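Long-range contacts in prolyl-ACP dehydrogenase (Oscillatoria sp., PDB 4IRN), which probably oxidises the prolyl group carried on an acyl carrier protein, using FAD, in the biosynthesis of the cyanotoxin anatoxin-a: residues M276-L284 with S396-Q406; R328-V339 with E352-I360. One frame throughout, in Å; residues are numbered along the deposited sequence.

Both contacts belong to the helical C-terminal part of an acyl-CoA dehydrogenase fold, and their centres lie about 11 Å apart. Along the chain, helix 268-282 opens contact 1; helices 316-344 and 350-375 then pair as contact 2, and the loop leading into helix 403-414 comes back to complete contact 1. Helix 350-375 joins the two: Asn357 ND2 reaches Arg280 O at 3.0 Å and Ser354 OG takes Arg280 NH1 at 3.1 Å, both probable hydrogen bonds. Contact 1 holds residues of the FAD pocket, whereas contact 2 is helix packing away from that pocket and borders the third subunit of the tetramer.

Contact 1. Residues M276-L284 with S396-Q406. With FAD (flavin-adenine dinucleotide), chain I.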
# COMPACT_ATOMS: atom_id res chain seq x y z
N MET A 276 -27.38 3.37 -11.88
CA MET A 276 -26.02 3.25 -11.36
C MET A 276 -25.53 4.51 -10.67
O MET A 276 -24.69 4.44 -9.78
CB MET A 276 -25.03 2.80 -12.43
CG MET A 276 -25.09 1.32 -12.75
SD MET A 276 -25.16 0.26 -11.29
CE MET A 276 -24.12 -1.12 -11.81
N GLU A 277 -26.03 5.68 -11.09
CA GLU A 277 -25.69 6.95 -10.44
C GLU A 277 -26.19 6.92 -8.97
O GLU A 277 -25.41 7.15 -8.05
CB GLU A 277 -26.36 8.12 -11.18
CG GLU A 277 -25.40 8.98 -11.97
CD GLU A 277 -26.13 9.95 -12.86
OE1 GLU A 277 -26.42 9.58 -14.02
OE2 GLU A 277 -26.43 11.07 -12.40
N TRP A 278 -27.49 6.58 -8.76
CA TRP A 278 -28.11 6.52 -7.44
C TRP A 278 -27.58 5.37 -6.62
O TRP A 278 -27.35 5.53 -5.42
CB TRP A 278 -29.64 6.44 -7.55
CG TRP A 278 -30.27 7.69 -8.12
CD1 TRP A 278 -30.69 7.88 -9.40
CD2 TRP A 278 -30.47 8.93 -7.44
NE1 TRP A 278 -31.16 9.16 -9.55
CE2 TRP A 278 -31.04 9.83 -8.37
CE3 TRP A 278 -30.23 9.39 -6.13
CZ2 TRP A 278 -31.37 11.15 -8.04
CZ3 TRP A 278 -30.58 10.69 -5.79
CH2 TRP A 278 -31.14 11.55 -6.74
N GLU A 279 -27.37 4.20 -7.27
CA GLU A 279 -26.87 3.00 -6.60
C GLU A 279 -25.46 3.19 -6.06
O GLU A 279 -25.28 3.18 -4.84
CB GLU A 279 -26.95 1.79 -7.53
CG GLU A 279 -27.04 0.45 -6.81
CD GLU A 279 -27.04 -0.75 -7.73
OE1 GLU A 279 -27.73 -0.70 -8.78
OE2 GLU A 279 -26.37 -1.76 -7.40
N ARG A 280 -24.48 3.43 -6.95
CA ARG A 280 -23.07 3.62 -6.60
C ARG A 280 -22.84 4.69 -5.54
O ARG A 280 -22.06 4.47 -4.61
CB ARG A 280 -22.21 3.89 -7.84
CG ARG A 280 -22.02 2.67 -8.72
CD ARG A 280 -21.44 3.03 -10.06
NE ARG A 280 -21.35 1.85 -10.93
CZ ARG A 280 -20.78 1.84 -12.13
NH1 ARG A 280 -20.25 2.95 -12.62
NH2 ARG A 280 -20.72 0.72 -12.83
N GLY A 281 -23.54 5.81 -5.67
CA GLY A 281 -23.39 6.93 -4.76
C GLY A 281 -24.08 6.81 -3.42
O GLY A 281 -23.64 7.46 -2.46
N PHE A 282 -25.17 6.02 -3.32
CA PHE A 282 -25.96 5.95 -2.09
C PHE A 282 -26.13 4.60 -1.39
O PHE A 282 -26.58 4.58 -0.24
CB PHE A 282 -27.28 6.72 -2.24
CG PHE A 282 -27.04 8.14 -2.72
CD1 PHE A 282 -26.51 9.10 -1.87
CD2 PHE A 282 -27.27 8.49 -4.04
CE1 PHE A 282 -26.23 10.37 -2.33
CE2 PHE A 282 -27.00 9.77 -4.50
CZ PHE A 282 -26.48 10.70 -3.64
N ILE A 283 -25.77 3.48 -2.05
CA ILE A 283 -25.86 2.15 -1.43
C ILE A 283 -24.90 2.01 -0.23
O ILE A 283 -25.19 1.24 0.69
CB ILE A 283 -25.70 1.00 -2.49
CG1 ILE A 283 -26.37 -0.30 -2.03
CG2 ILE A 283 -24.24 0.78 -2.92
CD1 ILE A 283 -27.13 -1.03 -3.12
N LEU A 284 -23.80 2.78 -0.23
CA LEU A 284 -22.76 2.74 0.80
C LEU A 284 -22.82 3.91 1.78
O LEU A 284 -21.89 4.10 2.57
CB LEU A 284 -21.36 2.61 0.15
CG LEU A 284 -21.04 1.29 -0.58
CD1 LEU A 284 -19.63 1.32 -1.13
CD2 LEU A 284 -21.21 0.09 0.33
N SER A 396 -19.60 -5.25 -1.04
CA SER A 396 -19.55 -3.90 -1.62
C SER A 396 -18.54 -3.76 -2.75
O SER A 396 -18.68 -2.85 -3.56
CB SER A 396 -19.29 -2.86 -0.53
OG SER A 396 -17.97 -2.95 -0.02
N LYS A 397 -17.56 -4.67 -2.83
CA LYS A 397 -16.52 -4.72 -3.86
C LYS A 397 -17.03 -5.42 -5.12
O LYS A 397 -16.34 -5.41 -6.15
CB LYS A 397 -15.25 -5.41 -3.33
CG LYS A 397 -14.53 -4.61 -2.26
CD LYS A 397 -13.23 -5.23 -1.84
CE LYS A 397 -12.06 -4.71 -2.64
NZ LYS A 397 -10.80 -5.17 -2.03
N PHE A 398 -18.26 -6.01 -5.05
CA PHE A 398 -18.88 -6.74 -6.17
C PHE A 398 -20.22 -6.17 -6.62
O PHE A 398 -20.42 -6.02 -7.84
CB PHE A 398 -18.95 -8.24 -5.88
CG PHE A 398 -17.61 -8.81 -5.48
CD1 PHE A 398 -16.57 -8.90 -6.40
CD2 PHE A 398 -17.36 -9.18 -4.16
CE1 PHE A 398 -15.32 -9.39 -6.02
CE2 PHE A 398 -16.11 -9.67 -3.79
CZ PHE A 398 -15.10 -9.77 -4.72
N TYR A 399 -21.13 -5.81 -5.68
CA TYR A 399 -22.39 -5.19 -6.08
C TYR A 399 -22.15 -3.73 -6.46
O TYR A 399 -21.17 -3.14 -6.00
CB TYR A 399 -23.53 -5.39 -5.07
CG TYR A 399 -23.36 -4.75 -3.72
CD1 TYR A 399 -23.56 -3.38 -3.54
CD2 TYR A 399 -23.15 -5.52 -2.58
CE1 TYR A 399 -23.45 -2.79 -2.28
CE2 TYR A 399 -23.06 -4.94 -1.32
CZ TYR A 399 -23.19 -3.58 -1.17
OH TYR A 399 -23.10 -3.02 0.07
N SER A 400 -23.01 -3.18 -7.35
CA SER A 400 -22.93 -1.82 -7.92
C SER A 400 -21.71 -1.67 -8.86
O SER A 400 -21.38 -0.57 -9.29
CB SER A 400 -22.92 -0.75 -6.82
OG SER A 400 -23.98 -0.91 -5.90
N GLY A 401 -21.07 -2.80 -9.17
CA GLY A 401 -19.88 -2.87 -10.01
C GLY A 401 -18.63 -3.16 -9.21
O GLY A 401 -18.53 -2.74 -8.05
N THR A 402 -17.67 -3.88 -9.81
CA THR A 402 -16.40 -4.22 -9.17
C THR A 402 -15.48 -3.00 -9.12
O THR A 402 -15.69 -2.06 -9.89
CB THR A 402 -15.68 -5.38 -9.89
OG1 THR A 402 -15.31 -4.96 -11.19
CG2 THR A 402 -16.50 -6.66 -9.94
N SER A 403 -14.46 -3.04 -8.23
CA SER A 403 -13.47 -1.96 -8.07
C SER A 403 -12.77 -1.62 -9.40
O SER A 403 -12.60 -0.45 -9.71
CB SER A 403 -12.47 -2.31 -6.98
OG SER A 403 -13.12 -2.45 -5.73
N GLU A 404 -12.46 -2.67 -10.19
CA GLU A 404 -11.82 -2.58 -11.50
C GLU A 404 -12.71 -1.85 -12.51
O GLU A 404 -12.20 -1.04 -13.28
CB GLU A 404 -11.45 -3.98 -12.02
CG GLU A 404 -10.41 -4.72 -11.19
CD GLU A 404 -10.85 -5.28 -9.85
OE1 GLU A 404 -11.94 -5.89 -9.78
OE2 GLU A 404 -10.10 -5.10 -8.86
N ILE A 405 -14.02 -2.13 -12.51
CA ILE A 405 -15.02 -1.51 -13.38
C ILE A 405 -15.12 -0.02 -13.14
O ILE A 405 -15.11 0.74 -14.10
CB ILE A 405 -16.39 -2.25 -13.30
CG1 ILE A 405 -16.36 -3.55 -14.11
CG2 ILE A 405 -17.61 -1.37 -13.68
CD1 ILE A 405 -15.68 -3.48 -15.53
N GLN A 406 -15.17 0.39 -11.85
CA GLN A 406 -15.23 1.80 -11.44
C GLN A 406 -14.01 2.54 -11.97
O GLN A 406 -14.15 3.61 -12.54
CB GLN A 406 -15.26 1.95 -9.90
CG GLN A 406 -16.13 0.94 -9.15
CD GLN A 406 -17.61 1.26 -9.08
OE1 GLN A 406 -18.07 2.35 -9.40
NE2 GLN A 406 -18.35 0.35 -8.46
PA FAD I . -17.18 -10.42 -14.02
O1A FAD I . -17.96 -9.28 -14.54
O2A FAD I . -17.35 -11.83 -14.57
O5B FAD I . -15.64 -10.15 -14.22
C5B FAD I . -14.67 -11.07 -13.69
C4B FAD I . -13.52 -10.27 -13.14
O4B FAD I . -12.81 -9.64 -14.22
C3B FAD I . -13.90 -9.18 -12.13
O3B FAD I . -13.28 -9.45 -10.89
C2B FAD I . -13.44 -7.85 -12.76
O2B FAD I . -12.57 -7.17 -11.87
C1B FAD I . -12.63 -8.26 -13.99
N9A FAD I . -12.99 -7.53 -15.21
C8A FAD I . -14.06 -7.76 -16.02
N7A FAD I . -14.17 -6.91 -17.02
C5A FAD I . -13.09 -6.06 -16.85
C6A FAD I . -12.64 -4.93 -17.58
N6A FAD I . -13.25 -4.46 -18.67
N1A FAD I . -11.53 -4.30 -17.13
C2A FAD I . -10.92 -4.77 -16.05
N3A FAD I . -11.24 -5.83 -15.30
C4A FAD I . -12.34 -6.43 -15.74
N1 FAD I . -26.85 -7.64 -10.25
C2 FAD I . -28.12 -7.26 -10.61
O2 FAD I . -28.40 -7.03 -11.79
N3 FAD I . -29.13 -7.16 -9.65
C4 FAD I . -28.97 -7.40 -8.31
O4 FAD I . -29.94 -7.28 -7.55
C4X FAD I . -27.62 -7.81 -7.92
N5 FAD I . -27.40 -8.10 -6.66
C5X FAD I . -26.13 -8.55 -6.31
C6 FAD I . -25.88 -8.86 -4.97
C7 FAD I . -24.63 -9.30 -4.54
C7M FAD I . -24.38 -9.53 -3.08
C8 FAD I . -23.60 -9.45 -5.49
C8M FAD I . -22.22 -9.91 -5.09
C9 FAD I . -23.85 -9.16 -6.83
C9A FAD I . -25.09 -8.71 -7.26
N10 FAD I . -25.37 -8.39 -8.62
C10 FAD I . -26.61 -7.92 -8.97
C1' FAD I . -24.34 -8.64 -9.65
C2' FAD I . -23.14 -7.73 -9.42
O2' FAD I . -23.39 -6.40 -9.88
C3' FAD I . -21.88 -8.32 -10.05
O3' FAD I . -20.96 -8.68 -9.02
C4' FAD I . -21.19 -7.41 -11.07
O4' FAD I . -22.09 -7.10 -12.13
C5' FAD I . -19.87 -7.98 -11.57
O5' FAD I . -20.10 -9.15 -12.36
P FAD I . -19.26 -10.49 -12.07
O1P FAD I . -19.07 -10.71 -10.61
O2P FAD I . -20.11 -11.42 -12.90
O3P FAD I . -17.72 -10.52 -12.51
O HOH W 1 -25.16 -1.64 1.42
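The last turns of helix 268-282 pass closest to the 396-406 loop at Arg280 and Ser400, whose CA atoms are 5.6 Å apart; Ser400 lies in a type II beta turn from Phe398 to Gly401. Arg280 NE donates to Ser400 O at 2.9 Å, nearly in line with the carbonyl but bent at the hydrogen and tilted from the guanidinium plane. Its chain is extended from CG to NE, which carries the nitrogen past the helix surface to the turn. Gln406 OE1 comes over one guanidinium face and Met276 CB over the opposite one, both toward the rim, with the amide plane turned 64° from the guanidinium. The Ser400 hydroxyl donates to Glu279 OE2 at 2.9 Å, on the anti side of the carboxylate, 29° out of its plane. The loop forms part of the FAD pocket of this acyl-CoA dehydrogenase fold: Phe398 O accepts from FAD O3' at 3.0 Å, and Thr402 takes the N-cap position of helix 403-414, its OG1 accepting a weak bond from Ile405 N. Glu404, a pocket residue, forms a salt bridge through OE2 with Lys321 of the second subunit. Ile283 CG2 abuts the edge of the Tyr399 ring, 3.7 Å from CE1, while Phe122 stacks on that ring. A water bridges Ile283 O and Tyr399 OH. At the far end Leu284 CD2 lies 3.6 Å from Ser396 CB and equally near Tyr399 OH.

Contact 2. Residues R328-V339 with E352-I360; sequences RLENAKAYLYKV and EASMANLYI
Glu352 meets Val339 through its backbone and CB: Val339 CG2 lies 3.3 Å from Glu352 O, and the Val339 side chain also touches Ala353. At Met355 the contact passes to Tyr335. Met355 CB packs 3.8 Å from Tyr335 CE1, while Met355 O sits over the centre of one face of that ring. Ala356 marks the closest backbone approach, with its CA 5.0 Å from Tyr335 CA, and its small side chain lets Tyr335 CB settle against it. Tyr359 is the knob of the interface, set among Arg328, Asn331, Ala332 and Tyr335. With CG anti to the backbone N (chi1 -172°), its ring extends across to helix 316-344, where CG comes within 3.5 Å of Tyr335 CE2; the two ring planes are 31° apart. Asn331 ND2 gives the Tyr359 hydroxyl a weak hydrogen bond of 3.0 Å, and Arg328 O lies at the ring edge. Ile360 finishes the row, placing CD1 3.5 Å from Ala332 O and CG1 against Ala332 CB. The axes of segments 328-339 and 352-360 come within 8.9 Å of each other, their directions 157° apart: an antiparallel helix pair with a single knob-into-hole, Tyr359, in the C-terminal helical domain of the acyl-CoA dehydrogenase fold.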
# COMPACT_ATOMS: atom_id res chain seq x y z
N ARG A 328 -9.86 7.59 6.69
CA ARG A 328 -10.79 6.91 5.79
C ARG A 328 -12.24 7.34 6.00
O ARG A 328 -12.95 7.56 5.02
CB ARG A 328 -10.65 5.39 5.90
CG ARG A 328 -9.47 4.89 5.12
CD ARG A 328 -9.52 3.41 4.93
NE ARG A 328 -8.21 2.87 5.24
CZ ARG A 328 -7.90 2.27 6.37
NH1 ARG A 328 -8.82 2.08 7.31
NH2 ARG A 328 -6.67 1.85 6.59
N LEU A 329 -12.67 7.48 7.27
CA LEU A 329 -14.02 7.88 7.64
C LEU A 329 -14.36 9.28 7.11
O LEU A 329 -15.44 9.47 6.56
CB LEU A 329 -14.23 7.79 9.17
CG LEU A 329 -15.59 8.27 9.73
CD1 LEU A 329 -16.72 7.31 9.36
CD2 LEU A 329 -15.52 8.44 11.21
N GLU A 330 -13.42 10.23 7.27
CA GLU A 330 -13.58 11.62 6.82
C GLU A 330 -13.58 11.74 5.30
O GLU A 330 -14.31 12.58 4.77
CB GLU A 330 -12.57 12.56 7.48
CG GLU A 330 -12.72 12.66 9.00
CD GLU A 330 -14.06 13.10 9.55
OE1 GLU A 330 -14.64 14.08 9.01
OE2 GLU A 330 -14.53 12.49 10.53
N ASN A 331 -12.81 10.89 4.61
CA ASN A 331 -12.75 10.82 3.15
C ASN A 331 -14.05 10.24 2.58
O ASN A 331 -14.53 10.71 1.56
CB ASN A 331 -11.59 9.97 2.68
CG ASN A 331 -10.24 10.66 2.70
OD1 ASN A 331 -10.09 11.79 2.22
ND2 ASN A 331 -9.21 9.95 3.19
N ALA A 332 -14.58 9.19 3.24
CA ALA A 332 -15.83 8.52 2.87
C ALA A 332 -17.00 9.52 2.95
O ALA A 332 -17.82 9.57 2.04
CB ALA A 332 -16.09 7.33 3.79
N LYS A 333 -17.02 10.33 4.02
CA LYS A 333 -18.03 11.38 4.24
C LYS A 333 -17.96 12.41 3.10
O LYS A 333 -19.00 12.76 2.53
CB LYS A 333 -17.82 12.07 5.61
CG LYS A 333 -18.37 11.29 6.79
CD LYS A 333 -18.04 11.98 8.11
CE LYS A 333 -18.54 11.21 9.32
NZ LYS A 333 -18.20 11.90 10.60
N ALA A 334 -16.75 12.83 2.72
CA ALA A 334 -16.51 13.76 1.62
C ALA A 334 -17.05 13.25 0.26
O ALA A 334 -17.71 14.02 -0.45
CB ALA A 334 -15.04 14.06 1.51
N TYR A 335 -16.80 11.96 -0.09
CA TYR A 335 -17.27 11.37 -1.34
C TYR A 335 -18.77 11.24 -1.36
O TYR A 335 -19.39 11.49 -2.41
CB TYR A 335 -16.63 10.01 -1.63
CG TYR A 335 -15.25 10.10 -2.24
CD1 TYR A 335 -15.06 10.57 -3.54
CD2 TYR A 335 -14.12 9.68 -1.54
CE1 TYR A 335 -13.79 10.67 -4.11
CE2 TYR A 335 -12.85 9.76 -2.09
CZ TYR A 335 -12.68 10.27 -3.38
OH TYR A 335 -11.42 10.36 -3.91
N LEU A 336 -19.37 10.87 -0.21
CA LEU A 336 -20.81 10.69 -0.05
C LEU A 336 -21.55 12.02 -0.17
O LEU A 336 -22.57 12.08 -0.86
CB LEU A 336 -21.13 10.01 1.29
CG LEU A 336 -22.60 9.83 1.65
CD1 LEU A 336 -23.33 8.95 0.63
CD2 LEU A 336 -22.77 9.32 3.06
N TYR A 337 -21.06 13.06 0.51
CA TYR A 337 -21.68 14.39 0.50
C TYR A 337 -21.54 15.20 -0.76
O TYR A 337 -22.38 16.06 -1.00
CB TYR A 337 -21.43 15.16 1.81
CG TYR A 337 -22.04 14.39 2.96
CD1 TYR A 337 -23.42 14.23 3.06
CD2 TYR A 337 -21.25 13.72 3.88
CE1 TYR A 337 -23.99 13.41 4.01
CE2 TYR A 337 -21.82 12.93 4.88
CZ TYR A 337 -23.19 12.80 4.95
OH TYR A 337 -23.76 12.04 5.93
N LYS A 338 -20.55 14.88 -1.60
CA LYS A 338 -20.38 15.52 -2.91
C LYS A 338 -21.49 15.02 -3.87
O LYS A 338 -22.15 15.84 -4.50
CB LYS A 338 -18.96 15.25 -3.48
CG LYS A 338 -18.74 15.77 -4.89
CD LYS A 338 -18.14 17.17 -5.01
CE LYS A 338 -18.08 17.60 -6.46
NZ LYS A 338 -16.70 17.97 -6.91
N VAL A 339 -21.67 13.69 -3.97
CA VAL A 339 -22.68 13.03 -4.79
C VAL A 339 -24.08 13.48 -4.36
O VAL A 339 -24.90 13.84 -5.22
CB VAL A 339 -22.55 11.48 -4.75
CG1 VAL A 339 -23.60 10.81 -5.63
CG2 VAL A 339 -21.18 11.03 -5.19
N GLU A 352 -18.68 10.90 -10.05
CA GLU A 352 -18.63 11.11 -8.60
C GLU A 352 -19.18 9.92 -7.82
O GLU A 352 -18.65 9.61 -6.76
CB GLU A 352 -19.31 12.42 -8.21
CG GLU A 352 -18.52 13.66 -8.62
CD GLU A 352 -18.56 14.08 -10.08
OE1 GLU A 352 -19.41 13.57 -10.84
OE2 GLU A 352 -17.73 14.94 -10.46
N ALA A 353 -20.21 9.25 -8.36
CA ALA A 353 -20.82 8.06 -7.75
C ALA A 353 -19.87 6.88 -7.83
O ALA A 353 -19.80 6.09 -6.89
CB ALA A 353 -22.13 7.73 -8.44
N SER A 354 -19.12 6.77 -8.95
CA SER A 354 -18.15 5.71 -9.19
C SER A 354 -16.95 5.86 -8.27
O SER A 354 -16.48 4.87 -7.73
CB SER A 354 -17.71 5.70 -10.65
OG SER A 354 -18.82 5.46 -11.50
N MET A 355 -16.48 7.11 -8.06
CA MET A 355 -15.37 7.45 -7.17
C MET A 355 -15.76 7.14 -5.72
O MET A 355 -14.93 6.60 -4.97
CB MET A 355 -14.99 8.93 -7.30
CG MET A 355 -14.28 9.25 -8.59
SD MET A 355 -13.79 10.98 -8.72
CE MET A 355 -12.31 10.95 -7.84
N ALA A 356 -17.02 7.45 -5.34
CA ALA A 356 -17.57 7.20 -4.01
C ALA A 356 -17.64 5.70 -3.73
O ALA A 356 -17.13 5.25 -2.71
CB ALA A 356 -18.94 7.83 -3.88
N ASN A 357 -18.21 4.93 -4.67
CA ASN A 357 -18.35 3.49 -4.55
C ASN A 357 -16.99 2.81 -4.44
O ASN A 357 -16.80 1.96 -3.57
CB ASN A 357 -19.13 2.95 -5.73
CG ASN A 357 -19.76 1.63 -5.45
OD1 ASN A 357 -19.20 0.57 -5.72
ND2 ASN A 357 -20.95 1.66 -4.88
N LEU A 358 -16.04 3.19 -5.31
CA LEU A 358 -14.69 2.64 -5.34
C LEU A 358 -13.95 2.93 -4.03
O LEU A 358 -13.38 2.00 -3.44
CB LEU A 358 -13.90 3.14 -6.58
CG LEU A 358 -12.38 2.90 -6.65
CD1 LEU A 358 -12.05 1.44 -6.89
CD2 LEU A 358 -11.76 3.70 -7.75
N TYR A 359 -14.00 4.19 -3.55
CA TYR A 359 -13.34 4.57 -2.31
C TYR A 359 -13.96 3.92 -1.07
O TYR A 359 -13.23 3.28 -0.32
CB TYR A 359 -13.24 6.10 -2.14
CG TYR A 359 -12.38 6.47 -0.95
CD1 TYR A 359 -10.99 6.55 -1.06
CD2 TYR A 359 -12.94 6.60 0.32
CE1 TYR A 359 -10.19 6.77 0.05
CE2 TYR A 359 -12.14 6.79 1.45
CZ TYR A 359 -10.76 6.89 1.30
OH TYR A 359 -9.96 7.15 2.39
N ILE A 360 -15.25 4.13 -0.82
CA ILE A 360 -15.98 3.64 0.35
C ILE A 360 -15.94 2.12 0.53
O ILE A 360 -15.76 1.67 1.65
CB ILE A 360 -17.40 4.27 0.48
CG1 ILE A 360 -17.31 5.82 0.46
CG2 ILE A 360 -18.12 3.75 1.74
CD1 ILE A 360 -18.59 6.58 0.32